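Side-chain contacts in acyl-CoA hydrolase (Bacillus cereus, PDB 1Y7U), which probably hydrolyses the thioester bond of fatty acyl-CoA molecules, as other members of the acyl-CoA hydrolase family do, and binds coenzyme A and calcium: residues 46-49 with 50-54; 147-150 with 151-155. All coordinates share one frame; numbering follows the deposited sequence.

Contact 1 of 2, residues 46-49 with 50-54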
# COMPACT_ATOMS: atom_id res chain seq x y z
N MSE A 46 2.71 3.09 -16.47
CA MSE A 46 3.40 3.14 -17.76
C MSE A 46 4.89 3.24 -17.53
O MSE A 46 5.68 2.49 -18.12
CB MSE A 46 2.94 4.34 -18.57
CG MSE A 46 1.48 4.32 -18.94
SE MSE A 46 1.04 5.87 -20.00
CE MSE A 46 0.43 4.97 -21.60
N ASP A 47 5.28 4.17 -16.66
CA ASP A 47 6.68 4.38 -16.33
C ASP A 47 7.30 3.12 -15.73
O ASP A 47 8.42 2.74 -16.08
CB ASP A 47 6.80 5.55 -15.34
CG ASP A 47 8.22 5.76 -14.83
OD1 ASP A 47 9.11 6.09 -15.64
OD2 ASP A 47 8.46 5.58 -13.61
N MSE A 48 6.56 2.46 -14.85
CA MSE A 48 7.05 1.27 -14.18
C MSE A 48 7.41 0.16 -15.14
O MSE A 48 8.54 -0.33 -15.16
CB MSE A 48 5.99 0.76 -13.20
CG MSE A 48 6.42 -0.46 -12.40
SE MSE A 48 8.01 -0.18 -11.32
CE MSE A 48 9.24 -1.19 -12.39
N VAL A 49 6.43 -0.23 -15.94
CA VAL A 49 6.61 -1.29 -16.90
C VAL A 49 7.68 -0.91 -17.93
O VAL A 49 8.40 -1.76 -18.44
CB VAL A 49 5.24 -1.58 -17.54
CG1 VAL A 49 5.12 -0.90 -18.89
CG2 VAL A 49 5.02 -3.07 -17.62
N ALA A 50 7.80 0.38 -18.21
CA ALA A 50 8.79 0.89 -19.16
C ALA A 50 10.21 0.87 -18.58
O ALA A 50 11.18 0.64 -19.29
CB ALA A 50 8.43 2.28 -19.57
N SER A 51 10.32 1.15 -17.28
CA SER A 51 11.62 1.15 -16.63
C SER A 51 12.17 -0.27 -16.67
O SER A 51 13.38 -0.48 -16.68
CB SER A 51 11.50 1.62 -15.18
OG SER A 51 11.04 0.58 -14.33
N ILE A 52 11.28 -1.26 -16.69
CA ILE A 52 11.70 -2.65 -16.74
C ILE A 52 12.24 -2.92 -18.14
O ILE A 52 13.27 -3.58 -18.29
CB ILE A 52 10.55 -3.62 -16.42
CG1 ILE A 52 10.13 -3.45 -14.96
CG2 ILE A 52 10.97 -5.05 -16.69
CD1 ILE A 52 8.94 -4.29 -14.56
N SER A 53 11.55 -2.41 -19.16
CA SER A 53 12.01 -2.59 -20.53
C SER A 53 13.38 -1.94 -20.67
O SER A 53 14.29 -2.50 -21.28
CB SER A 53 11.04 -1.94 -21.53
OG SER A 53 9.83 -2.66 -21.65
N ALA A 54 13.52 -0.76 -20.10
CA ALA A 54 14.78 -0.05 -20.17
C ALA A 54 15.92 -0.89 -19.62
O ALA A 54 16.97 -1.01 -20.25
CB ALA A 54 14.68 1.26 -19.41
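Ala50 and Ser51 take up the carbonyls of Met46 and Asp47, so residues 46-49 and 50-54 are successive turns of one continuous alpha-helix, 39-58. The bond from Ala50 N to Met46 O measures 3.0 Å and that from Ser51 N to Asp47 O 2.8 Å; Ile52 and Ser53 continue the pattern through longer bonds to the carbonyls of Met48 and Val49.

The side chains illustrate how a serine within a helix can turn back on its own backbone. With a chi1 of 80°, Ser51 holds its hydroxyl between the backbone N and the carbonyl carbon, and from there OG donates to Met48 O at 2.8 Å. That carbonyl therefore accepts from both this hydroxyl and Ile52 N. The same OG is also bonded to Arg25 of a second subunit, which ties the polar group to the subunit interface. Met48, a selenomethionine, leaves the helix with CG anti to its backbone N (chi1 -178°), and bends at its next two torsions bring the terminal methyl back over the following turn. There CE lies 3.5 Å from Ile52 CG1, an apolar contact between side chains that cross obliquely. Arg25 of the second subunit packs on both residues, and Phe38 of a third subunit on Met48 and Ser51.

Within its own chain the helix is the central one of a hotdog fold, wrapped by the antiparallel sheet. Ala50 packs on Val98 and Val100 of strand 95-105 and on Phe122 of strand 112-125, while Val49 and Ile52 rest on Val20 of strand 20-25. Toward the other edge of the sheet, Asp47 touches Thr64, a coenzyme A-binding residue of strand 61-71.

Contact 2 of 2, residues 147-150 with 151-155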
# COMPACT_ATOMS: atom_id res chain seq x y z
N SER A 147 6.28 2.39 -35.37
CA SER A 147 6.44 2.99 -34.06
C SER A 147 7.84 3.58 -33.95
O SER A 147 8.03 4.61 -33.30
CB SER A 147 6.15 1.95 -32.96
OG SER A 147 4.75 1.87 -32.65
N HIS A 148 8.83 2.97 -34.60
CA HIS A 148 10.19 3.50 -34.54
C HIS A 148 10.31 4.82 -35.31
O HIS A 148 11.08 5.71 -34.92
CB HIS A 148 11.21 2.49 -35.08
CG HIS A 148 12.61 3.02 -35.10
ND1 HIS A 148 13.20 3.52 -36.24
CD2 HIS A 148 13.51 3.20 -34.11
CE1 HIS A 148 14.40 3.98 -35.95
NE2 HIS A 148 14.62 3.79 -34.66
N ARG A 149 9.56 4.94 -36.40
CA ARG A 149 9.56 6.15 -37.21
C ARG A 149 9.01 7.28 -36.35
O ARG A 149 9.59 8.37 -36.26
CB ARG A 149 8.67 5.96 -38.44
CG ARG A 149 9.25 6.46 -39.75
CD ARG A 149 9.24 7.98 -39.89
NE ARG A 149 10.58 8.55 -39.81
CZ ARG A 149 10.88 9.82 -40.11
NH1 ARG A 149 9.95 10.66 -40.52
NH2 ARG A 149 12.13 10.25 -39.98
N ILE A 150 7.88 7.01 -35.71
CA ILE A 150 7.25 7.99 -34.85
C ILE A 150 8.18 8.36 -33.71
O ILE A 150 8.31 9.53 -33.35
CB ILE A 150 5.92 7.46 -34.28
CG1 ILE A 150 4.93 7.25 -35.42
CG2 ILE A 150 5.37 8.42 -33.23
CD1 ILE A 150 3.57 6.75 -35.00
N ALA A 151 8.83 7.35 -33.13
CA ALA A 151 9.75 7.60 -32.03
C ALA A 151 10.89 8.50 -32.50
O ALA A 151 11.36 9.35 -31.75
CB ALA A 151 10.31 6.29 -31.53
N VAL A 152 11.31 8.32 -33.75
CA VAL A 152 12.38 9.14 -34.32
C VAL A 152 11.99 10.62 -34.32
O VAL A 152 12.80 11.49 -33.97
CB VAL A 152 12.70 8.70 -35.78
CG1 VAL A 152 13.62 9.70 -36.45
CG2 VAL A 152 13.35 7.32 -35.79
N LEU A 153 10.75 10.89 -34.70
CA LEU A 153 10.25 12.26 -34.74
C LEU A 153 10.04 12.86 -33.37
O LEU A 153 10.25 14.06 -33.17
CB LEU A 153 8.94 12.33 -35.53
CG LEU A 153 9.13 11.99 -37.01
CD1 LEU A 153 7.81 11.80 -37.71
CD2 LEU A 153 9.92 13.11 -37.64
N ARG A 154 9.64 12.03 -32.42
CA ARG A 154 9.41 12.46 -31.05
C ARG A 154 10.74 12.77 -30.36
O ARG A 154 10.81 13.61 -29.46
CB ARG A 154 8.69 11.35 -30.27
CG ARG A 154 7.25 11.13 -30.69
CD ARG A 154 6.31 12.09 -29.98
NE ARG A 154 6.72 13.48 -30.15
CZ ARG A 154 6.15 14.50 -29.52
NH1 ARG A 154 5.15 14.29 -28.68
NH2 ARG A 154 6.59 15.74 -29.73
N ALA A 155 11.78 12.08 -30.80
CA ALA A 155 13.11 12.23 -30.22
C ALA A 155 13.77 13.52 -30.71
O ALA A 155 14.81 13.93 -30.18
CB ALA A 155 13.98 11.03 -30.58
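From Ala151 to Arg154, each backbone N-H bonds to the carbonyl four residues earlier, from Ser147 to Ile150, with Ala151 N 2.9 Å from Ser147 O, which makes residues 147-150 and 151-155 consecutive turns of helix 142-170.

Side chains spaced three and four residues apart then meet along the helix surface. Val152 brings CG2 over one face of the His148 imidazole, 3.9 Å from the ring centroid and 27° off the ring normal, a CH-pi contact displaced toward the rim. The ring is placed for it by a chi1 of 177°, which sets CG of His148 anti to the backbone N and beside the carbonyl carbon.

Arg149 curls forward in a different way: its chain bends at chi2 and chi3, and the guanidinium settles beside Leu153, with CG of the leucine 3.8 Å above one face of the planar group. NH1 approaches Leu153 CD1 at 3.7 Å, and NH2 comes obliquely within 3.9 Å of Val152 CG1. These are van der Waals contacts of the flat guanidinium with aliphatic groups, on an exposed side of the helix. In the conformer of Arg154 given, its CG lies 4.2 Å from Ile150 CG2, a looser van der Waals approach, and its guanidinium forms a salt bridge with Asp68 and a cation-pi interaction with Trp69, both on strand 61-71.

Ala151 faces the sheet, against Ile89, Trp90 and Phe119, and Leu171 of a third subunit packs on Ile150. One side of the helix thus packs on the sheet, through Ala151 and its neighbours, while the side with Arg149 and Leu153 is exposed; this is the long C-terminal helix of an acyl-CoA hydrolase of the hotdog class. Farther along the same helix, Arg158 and Lys162 bind coenzyme A.

Contact 1 comes first along the chain, on helix 39-58, and contact 2 follows on the C-terminal helix 142-170, after the remaining strands of the sheet. Their centres are about 18 Å apart and their nearest atoms about 12 Å, so the two do not touch. What joins them is the antiparallel sheet: strand 112-125 meets both, through Phe122 for contact 1 and Phe119 for contact 2. Contact 1 sits near the centre of the chain and is largely buried, whereas contact 2 is farther out and partly exposed. Both also reach other subunits, so each helix contributes to the fold and to the six-chain assembly.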